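Local coordinates for plasmin and fibronectin-binding protein A (Streptococcus pneumoniae, PDB 4MR0) that binds human fibronectin, plasmin, plasminogen and serum albumin at the bacterial surface, acting as a fibronectin-dependent adhesin and invasin, at residues Gly148-Phe153 with His169-Leu174; Val164-His169 with Glu212-Ser217; Glu479-Glu484 with Gly505-Asp510; Lys528-Ile533 with Asp548-Ile553. One frame throughout, in Å; residues are numbered along the deposited sequence.

Interaction 1 (Gly148-Phe153 with His169-Leu174); sequences GGNVYF and HTHLEL
Two parallel strands from neighbouring turns of the beta-helix, N150-F153 and T170-L174, pair here near the N-terminal end of the model. H171 sends its backbone N to G149 O (2.7 Å) and accepts V151 N at its own O; E173 then repeats the pattern, N to V151 O and O from F153 N. Ahead of the strand, G149 has no side chain and brings its CA to 3.6 Å from H169 O. On one face V151 CB packs on L172 CD1 at 4.0 Å, and F153 lies alongside L174, whose CD2 sits over the ring face, 4.2 Å from the centroid and offset toward the rim. CE1 of that ring lies 3.8 Å from L172 CD2, which approaches obliquely. This is the interior of a right-handed parallel beta-helix of the pectate lyase-like kind: V151 and F153 also meet helix 132-143, while L172 and L174 continue onto Y216 of the next turn. The other face, with N150, Y152, H171 and E173, is more polar. N150 OD1 receives a water at 2.6 Å that also donates to H171 O, while N150 ND2 is held by G147 O. With CG anti to the backbone N (chi1 -178°), the Y152 ring leans along the strand and places CD1 3.3 Å from E173 O, its hydroxyl going on to N175.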
loop_
_atom_site.group_PDB
_atom_site.type_symbol
_atom_site.label_atom_id
_atom_site.label_comp_id
_atom_site.label_asym_id
_atom_site.label_seq_id
_atom_site.Cartn_x
_atom_site.Cartn_y
_atom_site.Cartn_z
ATOM N N GLY A 148 22.257 16.882 -19.425
ATOM C CA GLY A 148 22.217 16.898 -17.970
ATOM C C GLY A 148 21.483 15.704 -17.383
ATOM O O GLY A 148 21.099 15.706 -16.211
ATOM N N GLY A 149 21.292 14.675 -18.201
ATOM C CA GLY A 149 20.592 13.489 -17.748
ATOM C C GLY A 149 19.090 13.664 -17.862
ATOM O O GLY A 149 18.323 12.798 -17.439
ATOM N N ASN A 150 18.672 14.785 -18.447
ATOM C CA ASN A 150 17.255 15.089 -18.613
ATOM C C ASN A 150 16.666 14.602 -19.932
ATOM O O ASN A 150 17.214 14.862 -21.008
ATOM C CB ASN A 150 17.029 16.596 -18.479
ATOM C CG ASN A 150 17.388 17.112 -17.100
ATOM O OD1 ASN A 150 16.741 16.770 -16.113
ATOM N ND2 ASN A 150 18.428 17.932 -17.024
ATOM N N VAL A 151 15.544 13.895 -19.823
ATOM C CA VAL A 151 14.821 13.353 -20.971
ATOM C C VAL A 151 13.399 13.914 -20.946
ATOM O O VAL A 151 12.752 13.930 -19.898
ATOM C CB VAL A 151 14.769 11.807 -20.913
ATOM C CG1 VAL A 151 13.921 11.265 -22.057
ATOM C CG2 VAL A 151 16.181 11.238 -20.994
ATOM N N TYR A 152 12.910 14.379 -22.093
ATOM C CA TYR A 152 11.567 14.948 -22.151
ATOM C C TYR A 152 10.623 14.200 -23.088
ATOM O O TYR A 152 11.043 13.661 -24.111
ATOM C CB TYR A 152 11.645 16.417 -22.576
ATOM C CG TYR A 152 10.303 17.113 -22.616
ATOM C CD1 TYR A 152 9.596 17.375 -21.441
ATOM C CD2 TYR A 152 9.731 17.496 -23.831
ATOM C CE1 TYR A 152 8.349 18.003 -21.474
ATOM C CE2 TYR A 152 8.482 18.122 -23.877
ATOM C CZ TYR A 152 7.800 18.370 -22.697
ATOM O OH TYR A 152 6.562 18.975 -22.743
ATOM N N PHE A 153 9.345 14.174 -22.721
ATOM C CA PHE A 153 8.314 13.513 -23.508
ATOM C C PHE A 153 7.238 14.517 -23.922
ATOM O O PHE A 153 6.463 14.984 -23.084
ATOM C CB PHE A 153 7.622 12.396 -22.711
ATOM C CG PHE A 153 8.476 11.178 -22.468
ATOM C CD1 PHE A 153 9.519 11.210 -21.546
ATOM C CD2 PHE A 153 8.205 9.988 -23.134
ATOM C CE1 PHE A 153 10.283 10.067 -21.287
ATOM C CE2 PHE A 153 8.960 8.836 -22.885
ATOM C CZ PHE A 153 9.997 8.875 -21.962
ATOM N N HIS A 169 21.199 8.568 -12.575
ATOM C CA HIS A 169 21.333 9.969 -12.948
ATOM C C HIS A 169 20.526 10.394 -14.175
ATOM O O HIS A 169 20.964 11.248 -14.950
ATOM C CB HIS A 169 22.817 10.305 -13.133
ATOM C CG HIS A 169 23.656 9.971 -11.938
ATOM N ND1 HIS A 169 23.484 10.583 -10.715
ATOM C CD2 HIS A 169 24.633 9.049 -11.762
ATOM C CE1 HIS A 169 24.316 10.051 -9.836
ATOM N NE2 HIS A 169 25.022 9.116 -10.445
ATOM N N THR A 170 19.351 9.797 -14.357
ATOM C CA THR A 170 18.489 10.173 -15.471
ATOM C C THR A 170 17.220 10.763 -14.872
ATOM O O THR A 170 16.757 10.319 -13.818
ATOM C CB THR A 170 18.132 8.971 -16.380
ATOM O OG1 THR A 170 17.441 7.973 -15.621
ATOM C CG2 THR A 170 19.391 8.369 -16.985
ATOM N N HIS A 171 16.664 11.771 -15.535
ATOM C CA HIS A 171 15.465 12.436 -15.040
ATOM C C HIS A 171 14.465 12.654 -16.166
ATOM O O HIS A 171 14.679 13.484 -17.050
ATOM C CB HIS A 171 15.858 13.767 -14.396
ATOM C CG HIS A 171 17.016 13.645 -13.458
ATOM N ND1 HIS A 171 18.322 13.831 -13.863
ATOM C CD2 HIS A 171 17.076 13.250 -12.164
ATOM C CE1 HIS A 171 19.136 13.551 -12.859
ATOM N NE2 HIS A 171 18.404 13.196 -11.818
ATOM N N LEU A 172 13.377 11.891 -16.125
ATOM C CA LEU A 172 12.342 11.966 -17.143
ATOM C C LEU A 172 11.219 12.909 -16.744
ATOM O O LEU A 172 10.737 12.884 -15.609
ATOM C CB LEU A 172 11.771 10.569 -17.421
ATOM C CG LEU A 172 12.610 9.613 -18.279
ATOM C CD1 LEU A 172 14.008 9.485 -17.694
ATOM C CD2 LEU A 172 11.930 8.249 -18.354
ATOM N N GLU A 173 10.824 13.750 -17.694
ATOM C CA GLU A 173 9.744 14.707 -17.495
ATOM C C GLU A 173 8.790 14.511 -18.666
ATOM O O GLU A 173 9.206 14.566 -19.828
ATOM C CB GLU A 173 10.283 16.137 -17.515
ATOM C CG GLU A 173 9.247 17.191 -17.149
ATOM C CD GLU A 173 9.706 18.610 -17.464
ATOM O OE1 GLU A 173 10.931 18.831 -17.587
ATOM O OE2 GLU A 173 8.838 19.505 -17.580
ATOM N N LEU A 174 7.520 14.263 -18.367
ATOM C CA LEU A 174 6.540 14.061 -19.420
ATOM C C LEU A 174 5.499 15.156 -19.424
ATOM O O LEU A 174 5.073 15.627 -18.372
ATOM C CB LEU A 174 5.837 12.707 -19.267
ATOM C CG LEU A 174 6.746 11.473 -19.328
ATOM C CD1 LEU A 174 7.404 11.245 -17.965
ATOM C CD2 LEU A 174 5.919 10.256 -19.735
HETATM O O HOH W 1 14.172 16.363 -16.312
#

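Interaction 2 (Val164-His169 with Glu212-Ser217); sequences VFLKSH and EDISYS
H169 ND1 donates to D213 OD2 across 2.7 Å, a nearly straight bond (161° at the hydrogen) that uses the anti lone pair of the oxygen and stays close to the imidazole plane. The carboxylate is not coplanar with the ring; the two planes stand 65° apart. A second tie comes from the H169 backbone, whose N donates to E212 O at 3.0 Å, and that same carbonyl oxygen lies over one face of the imidazole. Next to it, S168 OG accepts E212 N at 2.9 Å. The hydroxyl can do so because it is turned beside the S168 backbone N (chi1 -72°), on the side where E212 passes.

Further along the loop the contact turns apolar. I214 lays CG1 on K167 O at 3.3 Å, and its CG2 branch meets L166 CD1 at 4.0 Å, the two side chains crossing obliquely in the buried layer that L172 and F246 also line. K167 ties the loop to its surroundings as well: its NZ forms a salt bridge with D140 of helix 132-143, and its carbonyl takes a hydrogen bond from T170 OG1. D213 has a second, weak hydrogen bond, from H171 NE2 to OD1.

D213 thus engages two imidazoles through different oxygens. Its negative charge would probably favour the H169 tautomer that carries hydrogen on ND1, and E212 OE2, 4.8 Å from H169 NE2, may add to the acidic surroundings of the ring.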
loop_
_atom_site.group_PDB
_atom_site.type_symbol
_atom_site.label_atom_id
_atom_site.label_comp_id
_atom_site.label_asym_id
_atom_site.label_seq_id
_atom_site.Cartn_x
_atom_site.Cartn_y
_atom_site.Cartn_z
ATOM N N VAL A 164 11.322 -0.908 -20.439
ATOM C CA VAL A 164 12.242 0.218 -20.541
ATOM C C VAL A 164 13.067 0.197 -19.254
ATOM O O VAL A 164 12.522 -0.009 -18.166
ATOM C CB VAL A 164 11.473 1.558 -20.621
ATOM C CG1 VAL A 164 12.454 2.727 -20.595
ATOM C CG2 VAL A 164 10.618 1.591 -21.885
ATOM N N PHE A 165 14.372 0.407 -19.370
ATOM C CA PHE A 165 15.234 0.378 -18.200
ATOM C C PHE A 165 15.760 1.744 -17.801
ATOM O O PHE A 165 16.470 2.400 -18.566
ATOM C CB PHE A 165 16.391 -0.587 -18.457
ATOM C CG PHE A 165 15.931 -1.956 -18.855
ATOM C CD1 PHE A 165 15.341 -2.800 -17.920
ATOM C CD2 PHE A 165 16.026 -2.380 -20.180
ATOM C CE1 PHE A 165 14.838 -4.042 -18.299
ATOM C CE2 PHE A 165 15.526 -3.623 -20.571
ATOM C CZ PHE A 165 14.933 -4.456 -19.626
ATOM N N LEU A 166 15.391 2.174 -16.599
ATOM C CA LEU A 166 15.834 3.454 -16.080
ATOM C C LEU A 166 17.299 3.284 -15.711
ATOM O O LEU A 166 17.732 2.179 -15.378
ATOM C CB LEU A 166 15.013 3.831 -14.846
ATOM C CG LEU A 166 13.504 3.929 -15.108
ATOM C CD1 LEU A 166 12.772 4.192 -13.801
ATOM C CD2 LEU A 166 13.222 5.038 -16.124
ATOM N N LYS A 167 18.066 4.365 -15.787
ATOM C CA LYS A 167 19.485 4.291 -15.461
ATOM C C LYS A 167 19.806 5.363 -14.442
ATOM O O LYS A 167 19.040 6.313 -14.265
ATOM C CB LYS A 167 20.338 4.508 -16.714
ATOM C CG LYS A 167 20.051 3.556 -17.873
ATOM C CD LYS A 167 20.518 2.142 -17.582
ATOM C CE LYS A 167 20.338 1.236 -18.796
ATOM N NZ LYS A 167 21.184 1.666 -19.947
ATOM N N SER A 168 20.938 5.206 -13.768
ATOM C CA SER A 168 21.367 6.172 -12.770
ATOM C C SER A 168 21.559 7.563 -13.363
ATOM O O SER A 168 22.022 7.712 -14.500
ATOM C CB SER A 168 22.680 5.727 -12.121
ATOM O OG SER A 168 22.477 4.625 -11.255
ATOM N N HIS A 169 21.199 8.568 -12.575
ATOM C CA HIS A 169 21.333 9.969 -12.948
ATOM C C HIS A 169 20.526 10.394 -14.175
ATOM O O HIS A 169 20.964 11.248 -14.950
ATOM C CB HIS A 169 22.817 10.305 -13.133
ATOM C CG HIS A 169 23.656 9.971 -11.938
ATOM N ND1 HIS A 169 23.484 10.583 -10.715
ATOM C CD2 HIS A 169 24.633 9.049 -11.762
ATOM C CE1 HIS A 169 24.316 10.051 -9.836
ATOM N NE2 HIS A 169 25.022 9.116 -10.445
ATOM N N GLU A 212 20.978 4.825 -8.744
ATOM C CA GLU A 212 20.608 5.952 -7.908
ATOM C C GLU A 212 20.359 7.234 -8.686
ATOM O O GLU A 212 20.726 7.359 -9.858
ATOM C CB GLU A 212 21.709 6.208 -6.875
ATOM C CG GLU A 212 22.984 6.782 -7.469
ATOM C CD GLU A 212 24.068 6.992 -6.427
ATOM O OE1 GLU A 212 24.837 6.042 -6.158
ATOM O OE2 GLU A 212 24.145 8.106 -5.863
ATOM N N ASP A 213 19.722 8.180 -8.003
ATOM C CA ASP A 213 19.427 9.488 -8.565
ATOM C C ASP A 213 18.601 9.380 -9.843
ATOM O O ASP A 213 19.050 9.754 -10.930
ATOM C CB ASP A 213 20.745 10.222 -8.822
ATOM C CG ASP A 213 20.540 11.658 -9.243
ATOM O OD1 ASP A 213 19.570 12.292 -8.760
ATOM O OD2 ASP A 213 21.362 12.150 -10.046
ATOM N N ILE A 214 17.392 8.851 -9.700
ATOM C CA ILE A 214 16.485 8.685 -10.828
ATOM C C ILE A 214 15.183 9.410 -10.505
ATOM O O ILE A 214 14.657 9.277 -9.401
ATOM C CB ILE A 214 16.163 7.187 -11.068
ATOM C CG1 ILE A 214 17.450 6.422 -11.387
ATOM C CG2 ILE A 214 15.174 7.038 -12.213
ATOM C CD1 ILE A 214 17.289 4.915 -11.376
ATOM N N SER A 215 14.668 10.188 -11.452
ATOM C CA SER A 215 13.412 10.884 -11.222
ATOM C C SER A 215 12.510 10.723 -12.437
ATOM O O SER A 215 12.982 10.600 -13.571
ATOM C CB SER A 215 13.646 12.373 -10.915
ATOM O OG SER A 215 14.241 13.057 -12.003
ATOM N N TYR A 216 11.208 10.681 -12.175
ATOM C CA TYR A 216 10.192 10.530 -13.207
ATOM C C TYR A 216 9.035 11.450 -12.820
ATOM O O TYR A 216 8.484 11.324 -11.730
ATOM C CB TYR A 216 9.728 9.073 -13.252
ATOM C CG TYR A 216 8.798 8.734 -14.392
ATOM C CD1 TYR A 216 7.459 9.125 -14.367
ATOM C CD2 TYR A 216 9.254 8.014 -15.498
ATOM C CE1 TYR A 216 6.594 8.804 -15.413
ATOM C CE2 TYR A 216 8.398 7.691 -16.550
ATOM C CZ TYR A 216 7.073 8.088 -16.499
ATOM O OH TYR A 216 6.225 7.779 -17.537
ATOM N N SER A 217 8.658 12.371 -13.706
ATOM C CA SER A 217 7.587 13.303 -13.376
ATOM C C SER A 217 6.653 13.616 -14.537
ATOM O O SER A 217 7.096 13.781 -15.672
ATOM C CB SER A 217 8.182 14.629 -12.883
ATOM O OG SER A 217 9.358 14.423 -12.121
#

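Interaction 3 (Glu479-Glu484 with Gly505-Asp510); sequences EQPNIE and GIVIED
P481 presses the CG corner of its ring onto V507 CG2 at 3.4 Å, tighter than ordinary van der Waals contact, with CB following at 3.6 Å. V507 offers that methyl because CG1 is anti to the backbone N (chi1 175°), which leaves CG2 beside the N and directed back toward the proline. The two side chains meet at a slant rather than in line.

On the other face of the strands, I483 and I506 lie side by side and point the same way, I483 CB being 4.0 Å from I506 CG1. Both isoleucines have CG1 beside the backbone N, and this matched shape lets one repeat the course of the other. Inside the coil I499 touches both, I471 lies against I483 and V494 against I506, while F522 and N520 also border I506.

The backbone fixes this alignment. I483 N donates to G505 O at 3.0 Å, and V507 N returns a bond of 2.8 Å to I483 O. N482 N reaches the same G505 oxygen only weakly, at 3.3 Å, so that carbonyl receives two neighbouring amides where the loop turns into the strand. E484, on the face of V507, has its OE1 in salt bridges with R449 and K446. These cations probably offset the nearness of E509, whose OE1 is 5.2 Å from E484 OE2.

Equivalent strands from successive turns, in register, with like residues stacked in the interior, are the signature of a parallel beta-helix; here they come from the fourth and fifth PbH1 repeats.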
loop_
_atom_site.group_PDB
_atom_site.type_symbol
_atom_site.label_atom_id
_atom_site.label_comp_id
_atom_site.label_asym_id
_atom_site.label_seq_id
_atom_site.Cartn_x
_atom_site.Cartn_y
_atom_site.Cartn_z
ATOM N N GLU A 479 -20.954 -4.444 11.548
ATOM C CA GLU A 479 -20.659 -5.811 11.955
ATOM C C GLU A 479 -19.363 -6.035 12.732
ATOM O O GLU A 479 -19.012 -7.177 13.029
ATOM C CB GLU A 479 -20.671 -6.711 10.724
ATOM C CG GLU A 479 -22.029 -6.802 10.065
ATOM C CD GLU A 479 -21.961 -7.396 8.675
ATOM O OE1 GLU A 479 -21.271 -8.423 8.495
ATOM O OE2 GLU A 479 -22.605 -6.835 7.763
ATOM N N GLN A 480 -18.641 -4.965 13.050
ATOM C CA GLN A 480 -17.403 -5.108 13.812
ATOM C C GLN A 480 -16.971 -3.767 14.397
ATOM O O GLN A 480 -17.521 -2.720 14.047
ATOM C CB GLN A 480 -16.280 -5.695 12.940
ATOM C CG GLN A 480 -15.768 -4.782 11.846
ATOM C CD GLN A 480 -16.799 -4.536 10.775
ATOM O OE1 GLN A 480 -17.219 -3.402 10.555
ATOM N NE2 GLN A 480 -17.221 -5.603 10.101
ATOM N N PRO A 481 -15.978 -3.785 15.299
ATOM C CA PRO A 481 -15.463 -2.572 15.948
ATOM C C PRO A 481 -14.826 -1.579 14.981
ATOM O O PRO A 481 -14.459 -1.934 13.857
ATOM C CB PRO A 481 -14.442 -3.119 16.946
ATOM C CG PRO A 481 -14.900 -4.531 17.194
ATOM C CD PRO A 481 -15.289 -4.978 15.816
ATOM N N ASN A 482 -14.697 -0.332 15.428
ATOM C CA ASN A 482 -14.087 0.711 14.614
ATOM C C ASN A 482 -12.568 0.595 14.707
ATOM O O ASN A 482 -11.860 0.768 13.715
ATOM C CB ASN A 482 -14.538 2.093 15.089
ATOM C CG ASN A 482 -15.945 2.442 14.631
ATOM O OD1 ASN A 482 -16.839 2.688 15.449
ATOM N ND2 ASN A 482 -16.149 2.469 13.318
ATOM N N ILE A 483 -12.075 0.286 15.902
ATOM C CA ILE A 483 -10.641 0.147 16.128
ATOM C C ILE A 483 -10.338 -1.129 16.904
ATOM O O ILE A 483 -10.795 -1.303 18.039
ATOM C CB ILE A 483 -10.086 1.349 16.924
ATOM C CG1 ILE A 483 -10.335 2.642 16.145
ATOM C CG2 ILE A 483 -8.589 1.149 17.208
ATOM C CD1 ILE A 483 -9.917 3.895 16.885
ATOM N N GLU A 484 -9.562 -2.016 16.287
ATOM C CA GLU A 484 -9.188 -3.277 16.905
ATOM C C GLU A 484 -7.686 -3.380 17.128
ATOM O O GLU A 484 -6.889 -3.167 16.213
ATOM C CB GLU A 484 -9.642 -4.462 16.044
ATOM C CG GLU A 484 -8.888 -5.751 16.363
ATOM C CD GLU A 484 -9.287 -6.915 15.478
ATOM O OE1 GLU A 484 -9.425 -6.716 14.249
ATOM O OE2 GLU A 484 -9.447 -8.034 16.011
ATOM N N GLY A 505 -16.500 0.890 19.855
ATOM C CA GLY A 505 -15.538 1.906 19.486
ATOM C C GLY A 505 -14.158 1.290 19.384
ATOM O O GLY A 505 -13.673 0.995 18.289
ATOM N N ILE A 506 -13.532 1.081 20.536
ATOM C CA ILE A 506 -12.200 0.500 20.599
ATOM C C ILE A 506 -12.205 -0.849 21.307
ATOM O O ILE A 506 -12.819 -1.008 22.365
ATOM C CB ILE A 506 -11.223 1.432 21.353
ATOM C CG1 ILE A 506 -11.076 2.749 20.592
ATOM C CG2 ILE A 506 -9.868 0.747 21.531
ATOM C CD1 ILE A 506 -10.447 3.864 21.413
ATOM N N VAL A 507 -11.519 -1.820 20.715
ATOM C CA VAL A 507 -11.407 -3.139 21.310
ATOM C C VAL A 507 -9.931 -3.465 21.465
ATOM O O VAL A 507 -9.183 -3.462 20.488
ATOM C CB VAL A 507 -12.056 -4.241 20.434
ATOM C CG1 VAL A 507 -11.787 -5.609 21.056
ATOM C CG2 VAL A 507 -13.556 -4.005 20.307
ATOM N N ILE A 508 -9.514 -3.715 22.701
ATOM C CA ILE A 508 -8.133 -4.074 22.990
ATOM C C ILE A 508 -8.222 -5.477 23.569
ATOM O O ILE A 508 -8.762 -5.682 24.660
ATOM C CB ILE A 508 -7.498 -3.100 23.996
ATOM C CG1 ILE A 508 -7.358 -1.725 23.339
ATOM C CG2 ILE A 508 -6.134 -3.614 24.443
ATOM C CD1 ILE A 508 -6.782 -0.663 24.257
ATOM N N GLU A 509 -7.693 -6.440 22.822
ATOM C CA GLU A 509 -7.766 -7.838 23.207
ATOM C C GLU A 509 -6.436 -8.559 23.322
ATOM O O GLU A 509 -5.628 -8.539 22.397
ATOM C CB GLU A 509 -8.650 -8.571 22.196
ATOM C CG GLU A 509 -8.827 -10.053 22.453
ATOM C CD GLU A 509 -9.714 -10.714 21.406
ATOM O OE1 GLU A 509 -10.432 -9.985 20.680
ATOM O OE2 GLU A 509 -9.701 -11.960 21.321
ATOM N N ASP A 510 -6.224 -9.208 24.463
ATOM C CA ASP A 510 -5.009 -9.986 24.705
ATOM C C ASP A 510 -3.692 -9.233 24.614
ATOM O O ASP A 510 -2.656 -9.831 24.324
ATOM C CB ASP A 510 -4.959 -11.174 23.743
ATOM C CG ASP A 510 -5.870 -12.301 24.166
ATOM O OD1 ASP A 510 -5.533 -12.990 25.154
ATOM O OD2 ASP A 510 -6.924 -12.494 23.518
#

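Interaction 4 (Lys528-Ile533 with Asp548-Ile553); sequences KYISFI and DGNFNI
I530 and F551 meet end-on to face: the CD1 methyl of I530 stands over the middle of the F551 ring, 4.1 Å from the centroid and 11° off the normal. The rim of the same ring tucks in against the root of I530, with CZ 3.6 Å from CB. F551 reaches that position by setting CG between its backbone N and carbonyl carbon (chi1 58°), which turns the ring in toward the opposite strand. A second methyl-on-ring contact lies further along: I553 CD1 sits over one face of F532, 4.2 Å from the centroid and less centrally placed, at 27° from the normal. Y529 is arranged otherwise. Its CD2 comes within 3.4 Å of G549 C, the peptide approaching the ring obliquely, while N550 CA lies at the ring edge.

No direct hydrogen bond joins the two segments, in keeping with strand axes 9.3 Å apart at their closest. A water fills in, accepting from I530 N at 2.8 Å and donating to G549 O at 2.7 Å.

Strand 530-535 runs between strands 506-509 and 540-542 of the sheet, whereas strand 551-556 pairs with 559-564 in an antiparallel hairpin at the C-terminal end of the beta-helix. Around the junction, Y529 stacks on F522, Y560 meets F532 edge-to-face, and N550 and N552 bind backbone atoms of N520 and N519 in strand 515-523.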
loop_
_atom_site.group_PDB
_atom_site.type_symbol
_atom_site.label_atom_id
_atom_site.label_comp_id
_atom_site.label_asym_id
_atom_site.label_seq_id
_atom_site.Cartn_x
_atom_site.Cartn_y
_atom_site.Cartn_z
ATOM N N LYS A 528 -20.360 -1.027 23.233
ATOM C CA LYS A 528 -19.356 -0.604 24.208
ATOM C C LYS A 528 -18.309 0.303 23.579
ATOM O O LYS A 528 -17.711 -0.041 22.558
ATOM C CB LYS A 528 -18.652 -1.813 24.830
ATOM C CG LYS A 528 -19.105 -2.136 26.248
ATOM C CD LYS A 528 -18.078 -2.990 26.988
ATOM C CE LYS A 528 -17.882 -4.340 26.315
ATOM N NZ LYS A 528 -16.852 -5.170 27.009
ATOM N N TYR A 529 -18.090 1.459 24.196
ATOM C CA TYR A 529 -17.105 2.415 23.704
ATOM C C TYR A 529 -15.712 1.789 23.715
ATOM O O TYR A 529 -14.983 1.845 22.723
ATOM C CB TYR A 529 -17.082 3.671 24.586
ATOM C CG TYR A 529 -18.320 4.542 24.529
ATOM C CD1 TYR A 529 -19.385 4.240 23.678
ATOM C CD2 TYR A 529 -18.413 5.692 25.316
ATOM C CE1 TYR A 529 -20.511 5.067 23.613
ATOM C CE2 TYR A 529 -19.527 6.522 25.260
ATOM C CZ TYR A 529 -20.570 6.208 24.407
ATOM O OH TYR A 529 -21.657 7.047 24.331
ATOM N N ILE A 530 -15.354 1.200 24.850
ATOM C CA ILE A 530 -14.048 0.576 25.028
ATOM C C ILE A 530 -14.180 -0.824 25.619
ATOM O O ILE A 530 -14.862 -1.025 26.623
ATOM C CB ILE A 530 -13.164 1.414 25.983
ATOM C CG1 ILE A 530 -13.059 2.851 25.471
ATOM C CG2 ILE A 530 -11.781 0.784 26.109
ATOM C CD1 ILE A 530 -12.405 3.805 26.453
ATOM N N SER A 531 -13.526 -1.789 24.984
ATOM C CA SER A 531 -13.534 -3.171 25.449
ATOM C C SER A 531 -12.089 -3.590 25.703
ATOM O O SER A 531 -11.285 -3.665 24.774
ATOM C CB SER A 531 -14.154 -4.090 24.394
ATOM O OG SER A 531 -15.476 -3.696 24.088
ATOM N N PHE A 532 -11.763 -3.848 26.965
ATOM C CA PHE A 532 -10.419 -4.262 27.359
ATOM C C PHE A 532 -10.554 -5.723 27.771
ATOM O O PHE A 532 -10.952 -6.035 28.897
ATOM C CB PHE A 532 -9.941 -3.387 28.523
ATOM C CG PHE A 532 -8.497 -3.574 28.888
ATOM C CD1 PHE A 532 -7.572 -4.025 27.952
ATOM C CD2 PHE A 532 -8.050 -3.243 30.164
ATOM C CE1 PHE A 532 -6.223 -4.144 28.281
ATOM C CE2 PHE A 532 -6.701 -3.356 30.504
ATOM C CZ PHE A 532 -5.785 -3.808 29.559
ATOM N N ILE A 533 -10.208 -6.609 26.843
ATOM C CA ILE A 533 -10.345 -8.049 27.030
ATOM C C ILE A 533 -9.071 -8.885 27.097
ATOM O O ILE A 533 -8.094 -8.613 26.405
ATOM C CB ILE A 533 -11.196 -8.628 25.889
ATOM C CG1 ILE A 533 -12.583 -7.985 25.895
ATOM C CG2 ILE A 533 -11.282 -10.128 26.011
ATOM C CD1 ILE A 533 -13.354 -8.215 24.614
ATOM N N ASP A 548 -17.788 0.325 31.158
ATOM C CA ASP A 548 -18.776 0.861 30.219
ATOM C C ASP A 548 -18.610 2.379 30.126
ATOM O O ASP A 548 -18.079 3.012 31.040
ATOM C CB ASP A 548 -20.184 0.526 30.685
ATOM N N GLY A 549 -19.073 2.955 29.019
ATOM C CA GLY A 549 -18.956 4.387 28.815
ATOM C C GLY A 549 -17.525 4.755 28.472
ATOM O O GLY A 549 -16.705 3.884 28.167
ATOM N N ASN A 550 -17.220 6.046 28.523
ATOM C CA ASN A 550 -15.885 6.524 28.214
ATOM C C ASN A 550 -15.029 6.512 29.479
ATOM O O ASN A 550 -15.475 6.926 30.551
ATOM C CB ASN A 550 -15.959 7.945 27.661
ATOM C CG ASN A 550 -14.698 8.355 26.923
ATOM O OD1 ASN A 550 -13.626 7.779 27.129
ATOM N ND2 ASN A 550 -14.820 9.362 26.062
ATOM N N PHE A 551 -13.805 6.020 29.353
ATOM C CA PHE A 551 -12.879 5.977 30.477
ATOM C C PHE A 551 -11.462 5.848 29.955
ATOM O O PHE A 551 -11.248 5.706 28.750
ATOM C CB PHE A 551 -13.186 4.807 31.421
ATOM C CG PHE A 551 -13.159 3.455 30.761
ATOM C CD1 PHE A 551 -14.264 2.986 30.057
ATOM C CD2 PHE A 551 -12.031 2.639 30.860
ATOM C CE1 PHE A 551 -14.247 1.726 29.458
ATOM C CE2 PHE A 551 -12.003 1.379 30.265
ATOM C CZ PHE A 551 -13.115 0.920 29.565
ATOM N N ASN A 552 -10.494 5.908 30.860
ATOM C CA ASN A 552 -9.108 5.788 30.465
ATOM C C ASN A 552 -8.472 4.565 31.091
ATOM O O ASN A 552 -8.957 4.030 32.087
ATOM C CB ASN A 552 -8.318 7.038 30.863
ATOM C CG ASN A 552 -8.830 8.295 30.183
ATOM O OD1 ASN A 552 -9.313 8.251 29.048
ATOM N ND2 ASN A 552 -8.707 9.431 30.869
ATOM N N ILE A 553 -7.388 4.116 30.477
ATOM C CA ILE A 553 -6.649 2.973 30.972
ATOM C C ILE A 553 -5.209 3.424 31.081
ATOM O O ILE A 553 -4.695 4.097 30.189
ATOM C CB ILE A 553 -6.703 1.787 29.998
ATOM C CG1 ILE A 553 -8.156 1.362 29.774
ATOM C CG2 ILE A 553 -5.867 0.635 30.546
ATOM C CD1 ILE A 553 -8.321 0.307 28.698
HETATM O O HOH W 2 -16.856 1.303 27.261
#

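In the fold
The four contacts form two groups at opposite ends of the elongated beta-helix. Interactions 1 and 2 have centres 8 Å apart and share H169. Strand 170-174 continues its pairing into strand 211-217, with L172 O 2.9 Å from S217 N. At the other end, interactions 3 and 4 lie 10 Å apart between centres, joined where I506 N comes 2.7 Å from Y529 O and where I508 packs on F532. Some 56 Å separates the centres of interactions 1 and 4. The manganese ligands E162, H189 and T200, and Q271, Q306, E308 and G314, lie outside all eight segments.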